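Local atomic coordinates of mRNA export factor (Human herpesvirus 1, PDB entry 4YXP), a protein that regulates viral gene expression, mediates nuclear export of intronless viral mRNAs, inhibits cellular splicing and contributes to the shutoff of host protein synthesis. Residues G169-D174 and L182-D187; T77-G82 and C129-L134; E237-H242 and H257-P262; F48-S53 and P57-Q62; T98-R103 and I143-A148. One frame throughout, in Å; residues are numbered along the deposited sequence.

Interaction 1: residues G169-D174 and L182-D187; sequences GLCGLD and LADIKD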
# COMPACT_ATOMS: atom_id res chain seq x y z
N GLY B 169 -10.37 -20.89 -9.82
CA GLY B 169 -11.67 -21.24 -9.27
C GLY B 169 -11.76 -21.00 -7.78
O GLY B 169 -12.46 -21.71 -7.07
N LEU B 170 -11.04 -19.98 -7.31
CA LEU B 170 -11.02 -19.66 -5.89
C LEU B 170 -11.82 -18.41 -5.58
O LEU B 170 -12.27 -17.69 -6.47
CB LEU B 170 -9.58 -19.47 -5.41
CG LEU B 170 -8.67 -20.69 -5.56
CD1 LEU B 170 -7.29 -20.38 -5.00
CD2 LEU B 170 -9.27 -21.91 -4.86
N CYS B 171 -12.00 -18.16 -4.29
CA CYS B 171 -12.68 -16.96 -3.82
C CYS B 171 -11.87 -15.73 -4.21
O CYS B 171 -10.66 -15.82 -4.41
CB CYS B 171 -12.88 -17.01 -2.30
SG CYS B 171 -13.70 -18.51 -1.71
N GLY B 172 -12.54 -14.59 -4.31
CA GLY B 172 -11.86 -13.34 -4.55
C GLY B 172 -11.04 -12.91 -3.35
O GLY B 172 -11.24 -13.41 -2.24
N LEU B 173 -10.11 -11.99 -3.57
CA LEU B 173 -9.23 -11.52 -2.50
C LEU B 173 -10.02 -11.01 -1.30
O LEU B 173 -9.72 -11.36 -0.16
CB LEU B 173 -8.31 -10.42 -3.03
CG LEU B 173 -7.38 -9.76 -2.01
CD1 LEU B 173 -6.46 -10.79 -1.36
CD2 LEU B 173 -6.57 -8.66 -2.68
N ASP B 174 -11.02 -10.18 -1.57
CA ASP B 174 -11.81 -9.58 -0.50
C ASP B 174 -12.57 -10.65 0.29
O ASP B 174 -12.65 -10.58 1.52
CB ASP B 174 -12.79 -8.55 -1.07
CG ASP B 174 -12.08 -7.34 -1.66
OD1 ASP B 174 -10.97 -7.02 -1.20
OD2 ASP B 174 -12.64 -6.72 -2.59
N LEU B 182 -9.48 -21.69 6.74
CA LEU B 182 -8.39 -22.55 6.28
C LEU B 182 -8.82 -23.39 5.08
O LEU B 182 -8.02 -23.69 4.20
CB LEU B 182 -7.92 -23.46 7.42
CG LEU B 182 -7.40 -22.74 8.66
CD1 LEU B 182 -7.14 -23.74 9.77
CD2 LEU B 182 -6.13 -21.95 8.35
N ALA B 183 -10.10 -23.76 5.06
CA ALA B 183 -10.63 -24.61 4.00
C ALA B 183 -10.64 -23.92 2.64
O ALA B 183 -10.80 -24.57 1.61
CB ALA B 183 -12.05 -25.07 4.36
N ASP B 184 -10.46 -22.60 2.63
CA ASP B 184 -10.40 -21.84 1.38
C ASP B 184 -8.99 -21.83 0.78
O ASP B 184 -8.79 -21.41 -0.36
CB ASP B 184 -10.87 -20.40 1.60
CG ASP B 184 -12.37 -20.29 1.83
OD1 ASP B 184 -13.10 -21.26 1.54
OD2 ASP B 184 -12.82 -19.23 2.30
N ILE B 185 -8.01 -22.27 1.56
CA ILE B 185 -6.62 -22.27 1.11
C ILE B 185 -6.39 -23.43 0.14
O ILE B 185 -6.51 -24.60 0.52
CB ILE B 185 -5.65 -22.34 2.30
CG1 ILE B 185 -5.86 -21.12 3.21
CG2 ILE B 185 -4.20 -22.42 1.81
CD1 ILE B 185 -5.02 -21.12 4.48
N LYS B 186 -6.06 -23.10 -1.11
CA LYS B 186 -5.83 -24.11 -2.13
C LYS B 186 -4.57 -23.82 -2.95
O LYS B 186 -4.25 -24.56 -3.88
CB LYS B 186 -7.04 -24.21 -3.07
CG LYS B 186 -8.34 -24.61 -2.38
CD LYS B 186 -8.27 -26.00 -1.78
CE LYS B 186 -9.57 -26.36 -1.07
NZ LYS B 186 -9.44 -27.55 -0.19
N ASP B 187 -3.87 -22.75 -2.61
CA ASP B 187 -2.65 -22.37 -3.33
C ASP B 187 -1.86 -21.38 -2.50
O ASP B 187 -2.27 -21.03 -1.39
CB ASP B 187 -2.99 -21.77 -4.70
CG ASP B 187 -3.32 -20.29 -4.62
OD1 ASP B 187 -4.22 -19.91 -3.83
OD2 ASP B 187 -2.67 -19.50 -5.33
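Leu170 turns CG away from its carbonyl carbon (chi1 -61°) and then extends (chi2 -178°), spreading its two methyls over Lys186 and Asp187. In Asp187, CG sits between backbone N and carbonyl carbon (chi1 84°), a torsion that turns the carboxylate towards Leu170 CD1. CD2 of the leucine rests on the first methylenes of the lysine, 3.7 Å from Lys186 CB. CD1 meets the carboxylate, at 3.3 Å from Asp187 OD1. This is a methyl beside an oxygen that is already committed: Asp187 OD1 is hydrogen-bonded to Ser190, and OD2 to Tyr164. Lysine suits its place because its apolar stem can cover leucine while the chain, bent at chi2, carries NZ away to a salt bridge with Asp9 of the second subunit. Farther along, Cys171 SG lies 4.2 Å from Asp184 OD2, a loose van der Waals approach; the carboxylate itself forms a salt bridge with Arg179. Gly169 suits the left-handed backbone of the Schellman motif that ends the preceding helix. Both segments belong to the CHC2-type zinc finger, though they bind no metal themselves. Residues 169-174 run into the start of helix 173-179; residues 182-187 follow it, and Asp187 is the N-cap of helix 188-204.

Interaction 2: residues T77-G82 and C129-L134; sequences TLVAHG and CIHHNL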
# COMPACT_ATOMS: atom_id res chain seq x y z
N THR B 77 19.61 -21.13 12.67
CA THR B 77 20.03 -20.00 13.51
C THR B 77 18.83 -19.33 14.16
O THR B 77 18.89 -18.92 15.32
CB THR B 77 20.83 -18.97 12.68
OG1 THR B 77 22.06 -19.56 12.24
CG2 THR B 77 21.14 -17.72 13.50
N LEU B 78 17.73 -19.20 13.42
CA LEU B 78 16.52 -18.59 13.95
C LEU B 78 15.97 -19.44 15.10
O LEU B 78 15.49 -18.92 16.11
CB LEU B 78 15.48 -18.41 12.85
CG LEU B 78 14.14 -17.76 13.22
CD1 LEU B 78 14.33 -16.39 13.86
CD2 LEU B 78 13.26 -17.65 11.99
N VAL B 79 16.04 -20.76 14.94
CA VAL B 79 15.56 -21.65 15.98
C VAL B 79 16.42 -21.47 17.23
O VAL B 79 15.91 -21.46 18.35
CB VAL B 79 15.55 -23.12 15.49
CG1 VAL B 79 15.43 -24.10 16.65
CG2 VAL B 79 14.40 -23.33 14.51
N ALA B 80 17.72 -21.31 17.04
CA ALA B 80 18.65 -21.21 18.15
C ALA B 80 18.56 -19.85 18.86
O ALA B 80 18.55 -19.78 20.09
CB ALA B 80 20.07 -21.45 17.67
N HIS B 81 18.49 -18.78 18.08
CA HIS B 81 18.57 -17.42 18.62
C HIS B 81 17.21 -16.76 18.81
O HIS B 81 17.11 -15.71 19.45
CB HIS B 81 19.43 -16.55 17.71
CG HIS B 81 20.88 -16.91 17.72
ND1 HIS B 81 21.82 -16.25 16.97
CD2 HIS B 81 21.56 -17.87 18.40
CE1 HIS B 81 23.02 -16.78 17.18
NE2 HIS B 81 22.87 -17.76 18.05
N GLY B 82 16.17 -17.35 18.24
CA GLY B 82 14.82 -16.80 18.33
C GLY B 82 14.35 -16.53 19.75
O GLY B 82 13.88 -15.43 20.05
N CYS B 129 8.29 -19.82 17.09
CA CYS B 129 7.57 -19.81 18.36
C CYS B 129 6.88 -21.15 18.59
O CYS B 129 6.94 -21.72 19.69
CB CYS B 129 6.52 -18.69 18.40
SG CYS B 129 7.20 -17.01 18.53
N ILE B 130 6.24 -21.66 17.55
CA ILE B 130 5.53 -22.93 17.60
C ILE B 130 6.51 -24.07 17.89
O ILE B 130 6.22 -24.95 18.70
CB ILE B 130 4.75 -23.18 16.29
CG1 ILE B 130 3.58 -22.20 16.20
CG2 ILE B 130 4.26 -24.63 16.20
CD1 ILE B 130 2.82 -22.24 14.89
N HIS B 131 7.66 -24.04 17.23
CA HIS B 131 8.71 -25.02 17.48
C HIS B 131 9.06 -25.10 18.96
O HIS B 131 9.20 -26.19 19.52
CB HIS B 131 9.96 -24.68 16.66
CG HIS B 131 11.15 -25.52 17.01
ND1 HIS B 131 11.48 -26.66 16.31
CD2 HIS B 131 12.09 -25.38 17.97
CE1 HIS B 131 12.57 -27.19 16.84
NE2 HIS B 131 12.96 -26.44 17.85
N HIS B 132 9.19 -23.95 19.60
CA HIS B 132 9.59 -23.87 21.00
C HIS B 132 8.40 -23.88 21.96
O HIS B 132 8.59 -23.80 23.18
CB HIS B 132 10.42 -22.61 21.24
CG HIS B 132 11.80 -22.69 20.68
ND1 HIS B 132 12.75 -23.56 21.17
CD2 HIS B 132 12.41 -22.01 19.67
CE1 HIS B 132 13.88 -23.41 20.49
NE2 HIS B 132 13.69 -22.48 19.58
N ASN B 133 7.19 -23.97 21.43
CA ASN B 133 5.98 -23.97 22.24
C ASN B 133 5.83 -22.64 22.99
O ASN B 133 5.33 -22.60 24.11
CB ASN B 133 6.01 -25.13 23.24
CG ASN B 133 4.61 -25.62 23.60
OD1 ASN B 133 3.70 -25.59 22.77
ND2 ASN B 133 4.44 -26.07 24.84
N LEU B 134 6.28 -21.56 22.35
CA LEU B 134 6.15 -20.23 22.92
C LEU B 134 4.82 -19.59 22.51
O LEU B 134 4.38 -19.76 21.37
CB LEU B 134 7.31 -19.34 22.48
CG LEU B 134 8.69 -19.72 23.03
CD1 LEU B 134 9.78 -18.96 22.30
CD2 LEU B 134 8.75 -19.43 24.52
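One hydrogen bond joins the segments: His132 NE2 donates to Val79 O over 2.7 Å, with an N-H...O angle of 158°. The acceptor lies near the imidazole plane, at the ring edge, where the N-H points, while the donor is tilted 18° from the plane of the carbonyl. The choice of acceptor is telling. Four residues beyond Val79 in helix 75-91 comes Pro83, which has no N-H to offer, and the histidine supplies a donor to the carbonyl that a regular helix would have satisfied internally.

Van der Waals contacts make up the rest, and Val79 CG1 carries them. Placed anti to the backbone N (chi1 164°), it approaches the His131 ring obliquely, 3.6 Å from NE2, and also lies 3.8 Å from His132 NE2. A branched, compact valine can thus touch both imidazoles while its own carbonyl is bound.

The setting is a helix pair in a domain of helices and loops, without strands: helix 75-91 meets the C-terminal end of helix 112-132, where Asn133 takes up positive phi in a Schellman motif.

Between the neighbouring histidines the contact is ring against ring. His131 CD2 stands 3.6 Å above the His132 plane, over its centre, and the edge of the first imidazole addresses the face of the second. His132 also packs on Pro83 of helix 75-91.

Interaction 3: residues E237-H242 and H257-P262; sequences EILDTH and HIVAPP. With ZN (zinc ion), chain D.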
# COMPACT_ATOMS: atom_id res chain seq x y z
N GLU B 237 6.68 -16.87 -8.27
CA GLU B 237 6.46 -17.92 -9.27
C GLU B 237 5.15 -17.73 -10.02
O GLU B 237 5.13 -17.83 -11.25
CB GLU B 237 6.48 -19.31 -8.62
CG GLU B 237 6.25 -20.44 -9.62
CD GLU B 237 6.52 -21.82 -9.05
OE1 GLU B 237 6.26 -22.04 -7.85
OE2 GLU B 237 7.00 -22.69 -9.81
N ILE B 238 4.06 -17.45 -9.31
CA ILE B 238 2.76 -17.37 -9.97
C ILE B 238 2.67 -16.11 -10.82
O ILE B 238 1.96 -16.08 -11.82
CB ILE B 238 1.60 -17.45 -8.95
CG1 ILE B 238 1.59 -16.25 -8.00
CG2 ILE B 238 1.66 -18.75 -8.18
CD1 ILE B 238 0.33 -16.16 -7.15
N LEU B 239 3.41 -15.07 -10.44
CA LEU B 239 3.49 -13.86 -11.26
C LEU B 239 4.16 -14.20 -12.59
O LEU B 239 3.90 -13.55 -13.61
CB LEU B 239 4.26 -12.76 -10.53
CG LEU B 239 3.46 -12.00 -9.46
CD1 LEU B 239 4.37 -11.20 -8.54
CD2 LEU B 239 2.44 -11.08 -10.11
N ASP B 240 5.00 -15.23 -12.59
CA ASP B 240 5.67 -15.67 -13.81
C ASP B 240 4.80 -16.60 -14.65
O ASP B 240 4.68 -16.43 -15.86
CB ASP B 240 6.98 -16.39 -13.46
CG ASP B 240 7.76 -16.82 -14.70
OD1 ASP B 240 7.90 -16.00 -15.63
OD2 ASP B 240 8.22 -17.98 -14.74
N THR B 241 4.17 -17.58 -13.99
CA THR B 241 3.54 -18.70 -14.69
C THR B 241 2.08 -18.48 -15.11
O THR B 241 1.58 -19.18 -15.99
CB THR B 241 3.59 -19.98 -13.83
OG1 THR B 241 2.85 -19.76 -12.62
CG2 THR B 241 5.02 -20.35 -13.49
N HIS B 242 1.40 -17.54 -14.47
CA HIS B 242 -0.02 -17.31 -14.74
C HIS B 242 -0.26 -16.95 -16.21
O HIS B 242 -1.27 -17.33 -16.79
CB HIS B 242 -0.57 -16.21 -13.83
CG HIS B 242 -1.93 -15.72 -14.21
ND1 HIS B 242 -3.05 -16.52 -14.17
CD2 HIS B 242 -2.35 -14.51 -14.65
CE1 HIS B 242 -4.10 -15.83 -14.57
NE2 HIS B 242 -3.70 -14.60 -14.86
N HIS B 257 5.10 -5.72 -14.53
CA HIS B 257 5.50 -4.44 -13.95
C HIS B 257 5.62 -4.54 -12.43
O HIS B 257 6.37 -3.78 -11.82
CB HIS B 257 4.50 -3.35 -14.34
CG HIS B 257 5.08 -1.97 -14.31
ND1 HIS B 257 6.41 -1.71 -14.05
CD2 HIS B 257 4.51 -0.76 -14.51
CE1 HIS B 257 6.63 -0.42 -14.09
NE2 HIS B 257 5.49 0.19 -14.37
N ILE B 258 4.88 -5.46 -11.83
CA ILE B 258 5.04 -5.76 -10.41
C ILE B 258 6.42 -6.37 -10.18
O ILE B 258 7.12 -6.00 -9.24
CB ILE B 258 3.91 -6.69 -9.91
CG1 ILE B 258 2.57 -5.94 -9.92
CG2 ILE B 258 4.21 -7.21 -8.50
CD1 ILE B 258 1.37 -6.83 -9.68
N VAL B 259 6.79 -7.31 -11.04
CA VAL B 259 8.10 -7.96 -10.96
C VAL B 259 9.22 -6.99 -11.34
O VAL B 259 10.30 -7.04 -10.76
CB VAL B 259 8.13 -9.22 -11.86
CG1 VAL B 259 9.52 -9.86 -11.87
CG2 VAL B 259 7.09 -10.23 -11.38
N ALA B 260 8.97 -6.13 -12.32
CA ALA B 260 9.97 -5.16 -12.79
C ALA B 260 9.44 -3.73 -12.66
O ALA B 260 8.89 -3.19 -13.62
CB ALA B 260 10.35 -5.46 -14.22
N PRO B 261 9.62 -3.11 -11.49
CA PRO B 261 8.95 -1.84 -11.18
C PRO B 261 9.53 -0.51 -11.71
O PRO B 261 8.85 0.50 -11.54
CB PRO B 261 8.98 -1.80 -9.64
CG PRO B 261 10.15 -2.62 -9.26
CD PRO B 261 10.27 -3.69 -10.30
N PRO B 262 10.72 -0.49 -12.33
CA PRO B 262 11.19 0.83 -12.77
C PRO B 262 10.19 1.58 -13.66
O PRO B 262 9.59 0.99 -14.56
CB PRO B 262 12.47 0.51 -13.55
CG PRO B 262 12.98 -0.73 -12.91
CD PRO B 262 11.75 -1.53 -12.55
ZN ZN D . -4.66 -13.20 -16.02
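Glu237 O receives the backbone N-H groups of both Asp240 and Thr241, each over 2.9 Å, with Thr241 OG1 adding a weak bond, and so secures the helical turn from which Leu239 reaches across to Ile258 and Val259. The contact itself is purely apolar. Leu239 CB and CD1 both approach one methyl, Val259 CG2, with CB at 3.9 Å from it, the two side chains running antiparallel alongside one another. Leu239 CD1 goes on to Ile258 CG2 at 4.0 Å, and here the side chains are nearly perpendicular. Beta-branched residues suit this face because they hold a methyl close to the helix backbone, where a longer leucine from the partner helix can reach it.

The second helix ends just beyond the contact. His257 ND1 donates to Ala260 O (2.9 Å, N-H...O angle 158°), and the acceptor lies in the ring plane.

At the other end, His242 NE2 binds zinc at 2.1 Å; Cys163, Cys246 and Cys251 complete the CHC2-type site. Phe112 and Phe160 border Leu239, while Glu237 and Asp240 form salt bridges with Arg22 and Arg34 of the second subunit.

Apolar contact and metal thus tie helix 230-241 to helix 249-259 by unlike means: methyl packing sets spacing without directional bonds, whereas zinc imposes geometry. Glu245, hydrogen-bonded to His242 ND1, would hold the imidazole in orientation and could make NE2 a better donor to the metal.

Interaction 4: residues F48-S53 and P57-Q62; sequences FPAANS and PVLAGQ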
# COMPACT_ATOMS: atom_id res chain seq x y z
N PHE B 48 15.78 -0.93 23.73
CA PHE B 48 15.96 -2.31 24.14
C PHE B 48 17.33 -2.46 24.81
O PHE B 48 18.32 -1.97 24.28
CB PHE B 48 15.88 -3.28 22.96
CG PHE B 48 14.49 -3.49 22.42
CD1 PHE B 48 13.52 -4.11 23.19
CD2 PHE B 48 14.17 -3.10 21.13
CE1 PHE B 48 12.24 -4.32 22.69
CE2 PHE B 48 12.90 -3.31 20.62
CZ PHE B 48 11.94 -3.92 21.40
N PRO B 49 17.38 -3.12 25.98
CA PRO B 49 18.70 -3.53 26.48
C PRO B 49 19.33 -4.53 25.52
O PRO B 49 18.63 -5.44 25.06
CB PRO B 49 18.40 -4.17 27.84
CG PRO B 49 17.05 -3.66 28.22
CD PRO B 49 16.31 -3.45 26.94
N ALA B 50 20.61 -4.38 25.21
CA ALA B 50 21.23 -5.20 24.16
C ALA B 50 22.54 -5.86 24.60
O ALA B 50 23.28 -6.39 23.78
CB ALA B 50 21.47 -4.36 22.92
N ALA B 51 22.82 -5.84 25.90
CA ALA B 51 24.05 -6.42 26.41
C ALA B 51 24.06 -7.94 26.23
O ALA B 51 23.13 -8.63 26.63
CB ALA B 51 24.24 -6.07 27.89
N ASN B 52 25.13 -8.44 25.60
CA ASN B 52 25.30 -9.87 25.36
C ASN B 52 24.12 -10.48 24.60
O ASN B 52 23.75 -11.63 24.82
CB ASN B 52 25.49 -10.62 26.68
CG ASN B 52 26.86 -10.37 27.29
OD1 ASN B 52 27.06 -9.38 28.00
ND2 ASN B 52 27.80 -11.26 27.00
N SER B 53 23.53 -9.69 23.70
CA SER B 53 22.50 -10.20 22.80
C SER B 53 23.08 -10.36 21.39
O SER B 53 23.70 -9.43 20.87
CB SER B 53 21.30 -9.25 22.76
OG SER B 53 20.38 -9.63 21.74
N PRO B 57 22.60 -5.68 16.96
CA PRO B 57 22.55 -4.80 15.78
C PRO B 57 21.15 -4.34 15.37
O PRO B 57 21.01 -3.22 14.88
CB PRO B 57 23.17 -5.67 14.68
CG PRO B 57 24.09 -6.59 15.40
CD PRO B 57 23.38 -6.91 16.68
N VAL B 58 20.13 -5.18 15.56
CA VAL B 58 18.78 -4.81 15.15
C VAL B 58 17.92 -4.37 16.35
O VAL B 58 16.74 -4.09 16.19
CB VAL B 58 18.08 -5.97 14.40
CG1 VAL B 58 18.79 -6.25 13.08
CG2 VAL B 58 18.02 -7.23 15.25
N LEU B 59 18.53 -4.30 17.53
CA LEU B 59 17.80 -3.85 18.72
C LEU B 59 18.01 -2.36 19.00
O LEU B 59 17.25 -1.75 19.75
CB LEU B 59 18.23 -4.67 19.95
CG LEU B 59 17.69 -6.10 20.04
CD1 LEU B 59 18.24 -6.79 21.27
CD2 LEU B 59 16.17 -6.12 20.05
N ALA B 60 19.05 -1.78 18.41
CA ALA B 60 19.32 -0.35 18.59
C ALA B 60 18.52 0.50 17.61
O ALA B 60 17.86 -0.02 16.71
CB ALA B 60 20.81 -0.08 18.42
N GLY B 61 18.57 1.81 17.82
CA GLY B 61 18.06 2.75 16.83
C GLY B 61 19.06 2.86 15.70
O GLY B 61 19.72 3.89 15.53
N GLN B 62 19.18 1.78 14.93
CA GLN B 62 20.17 1.64 13.86
C GLN B 62 20.43 2.92 13.07
O GLN B 62 19.59 3.83 13.03
CB GLN B 62 19.79 0.51 12.88
CG GLN B 62 18.30 0.09 12.82
CD GLN B 62 18.11 -1.41 12.80
OE1 GLN B 62 17.65 -2.00 13.78
NE2 GLN B 62 18.46 -2.05 11.69
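Leu59 sets its CD2 methyl against the CG-CD2 side of the Phe48 ring, 3.8 Å from Phe48 CD2, the two side chains running nearly perpendicular. Its other methyl, CD1, enters the bend of the preceding loop, meeting Ser53 OG at 3.6 Å and, less closely, Pro49 O and Ala50 CB. With CG anti to the carbonyl carbon (chi1 -74°) and chi2 178°, the fork sends CD2 to the ring and CD1 to the loop, a division that suits leucine; the flat, apolar phenylalanine gives the methyl a broad surface. The carbonyl of Leu59 serves too: its oxygen stands at the ring edge, near the ring plane, 3.6 Å from Phe48 CD2. The loop bends in a type II beta turn from Ala50 to Ser53, closed by a weak bond; the small side chains of Ala50 and Ser53 let the leucine methyl come near the backbone. Ser53 OG is hydrogen-bonded to Trp55 N, just before the short helix 56-59.

This loop-and-helix corner lies at the interface of an intertwined dimer. Phe48 packs against helices 75-91 and 93-109 and on His265 of the second subunit, whose ND1 also bonds Ala60 O; His265 lies in the C-terminal region important for homodimerization.

Interaction 5: residues T98-R103 and I143-A148; sequences TAKAMR and IGTTAA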
# COMPACT_ATOMS: atom_id res chain seq x y z
N THR B 98 7.08 1.00 21.08
CA THR B 98 7.83 1.90 20.21
C THR B 98 8.26 1.17 18.94
O THR B 98 8.01 1.64 17.82
CB THR B 98 9.06 2.48 20.93
OG1 THR B 98 8.64 3.24 22.07
CG2 THR B 98 9.87 3.38 20.01
N ALA B 99 8.91 0.02 19.11
CA ALA B 99 9.39 -0.77 17.97
C ALA B 99 8.24 -1.16 17.04
O ALA B 99 8.38 -1.10 15.81
CB ALA B 99 10.11 -2.01 18.46
N LYS B 100 7.13 -1.56 17.63
CA LYS B 100 5.96 -2.00 16.87
C LYS B 100 5.40 -0.86 16.02
O LYS B 100 5.04 -1.07 14.86
CB LYS B 100 4.90 -2.53 17.84
CG LYS B 100 3.61 -3.04 17.21
CD LYS B 100 2.77 -3.79 18.24
CE LYS B 100 1.29 -3.46 18.15
NZ LYS B 100 0.48 -4.35 19.02
N ALA B 101 5.35 0.34 16.58
CA ALA B 101 4.86 1.50 15.86
C ALA B 101 5.73 1.83 14.65
O ALA B 101 5.22 2.16 13.58
CB ALA B 101 4.78 2.71 16.79
N MET B 102 7.04 1.74 14.83
CA MET B 102 7.97 2.04 13.74
C MET B 102 7.94 0.95 12.66
O MET B 102 7.94 1.26 11.47
CB MET B 102 9.40 2.20 14.28
CG MET B 102 9.73 3.63 14.73
SD MET B 102 11.41 3.76 15.39
CE MET B 102 11.34 2.57 16.70
N ARG B 103 7.90 -0.30 13.08
CA ARG B 103 7.85 -1.41 12.13
C ARG B 103 6.58 -1.33 11.28
O ARG B 103 6.59 -1.69 10.10
CB ARG B 103 7.90 -2.76 12.85
CG ARG B 103 7.76 -3.97 11.92
CD ARG B 103 7.87 -5.28 12.68
NE ARG B 103 7.55 -6.44 11.85
CZ ARG B 103 8.44 -7.14 11.15
NH1 ARG B 103 9.73 -6.82 11.18
NH2 ARG B 103 8.03 -8.17 10.42
N ILE B 143 4.60 -10.03 15.31
CA ILE B 143 3.23 -10.51 15.19
C ILE B 143 2.27 -9.32 15.12
O ILE B 143 1.30 -9.34 14.35
CB ILE B 143 2.87 -11.45 16.36
CG1 ILE B 143 3.74 -12.72 16.27
CG2 ILE B 143 1.39 -11.81 16.34
CD1 ILE B 143 3.57 -13.68 17.43
N GLY B 144 2.55 -8.28 15.90
CA GLY B 144 1.67 -7.12 15.99
C GLY B 144 1.50 -6.31 14.71
O GLY B 144 0.53 -5.54 14.59
N THR B 145 2.41 -6.45 13.76
CA THR B 145 2.34 -5.67 12.52
C THR B 145 1.93 -6.52 11.32
O THR B 145 2.17 -6.14 10.17
CB THR B 145 3.68 -4.97 12.21
OG1 THR B 145 4.74 -5.94 12.19
CG2 THR B 145 4.00 -3.91 13.26
N THR B 146 1.31 -7.66 11.58
CA THR B 146 0.85 -8.53 10.50
C THR B 146 -0.06 -7.78 9.52
O THR B 146 0.05 -7.94 8.31
CB THR B 146 0.10 -9.77 11.06
OG1 THR B 146 1.00 -10.56 11.84
CG2 THR B 146 -0.46 -10.63 9.93
N ALA B 147 -0.95 -6.95 10.06
CA ALA B 147 -1.91 -6.21 9.23
C ALA B 147 -1.21 -5.29 8.23
O ALA B 147 -1.75 -5.00 7.17
CB ALA B 147 -2.85 -5.40 10.11
N ALA B 148 -0.01 -4.84 8.58
CA ALA B 148 0.72 -3.90 7.73
C ALA B 148 1.24 -4.58 6.46
O ALA B 148 1.12 -4.03 5.36
CB ALA B 148 1.87 -3.28 8.50
O HOH W 1 5.03 -8.48 10.75
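Thr145 OG1 and a water stand side by side at the edge of the Arg103 guanidinium, both near its plane. NE donates to Thr145 OG1 over 2.9 Å, a bent bond with an N-H...O angle of 138°, and NH2 donates to the water at 3.0 Å. The water is itself 2.9 Å from Thr145 OG1, which closes a small polar ring. This is helix packing with a polar cluster at the contact: helix 93-109 lies against the break between helices 141-144 and 146-167, where Thr145 holds the N-cap position without a capping bond from its side chain.

Arginine suits the place because its extended chain carries several N-H groups to different partners. NH1 forms a salt bridge with Glu121 and a hydrogen bond to Gly266 O of the second subunit, and these bonds together restrict rotation of the group. Thr145 has chi1 54°, with OG1 between backbone N and carbonyl carbon, from where it is also hydrogen-bonded to Pro141 O. Its methyl CG2 faces helix 93-109 instead, 3.4 Å from Lys100 O.

The aliphatic part of Lys100 runs alongside the threonine and over Gly144, where the absence of a side chain lets Lys100 CD come to 4.2 Å from Gly144 CA; NZ ends on Pro138 O. One residue on, Thr146 OG1 donates to Ile143 O over 2.8 Å, from the same face as Thr146 N.

Zinc lies near two of the contacts. Interaction 3 contains His242, and interaction 1 lies inside the same zinc finger, its Asp187 side chain about 13 Å from zinc; nearest atoms of the two contacts are about 5 Å apart. Farther from the metal, interactions 4 and 5 touch directly through Phe48 CE2 and Ala99 CB, 3.8 Å apart, and both meet the C-terminal region of the second subunit. Interaction 2 crosses interaction 5 along the chain, their centres about 20 Å apart, and is linked to it through consecutive helices. Centres of interactions 1 and 4 are about 40 Å apart, on opposite sides of the chain's centre, yet the second subunit reaches both.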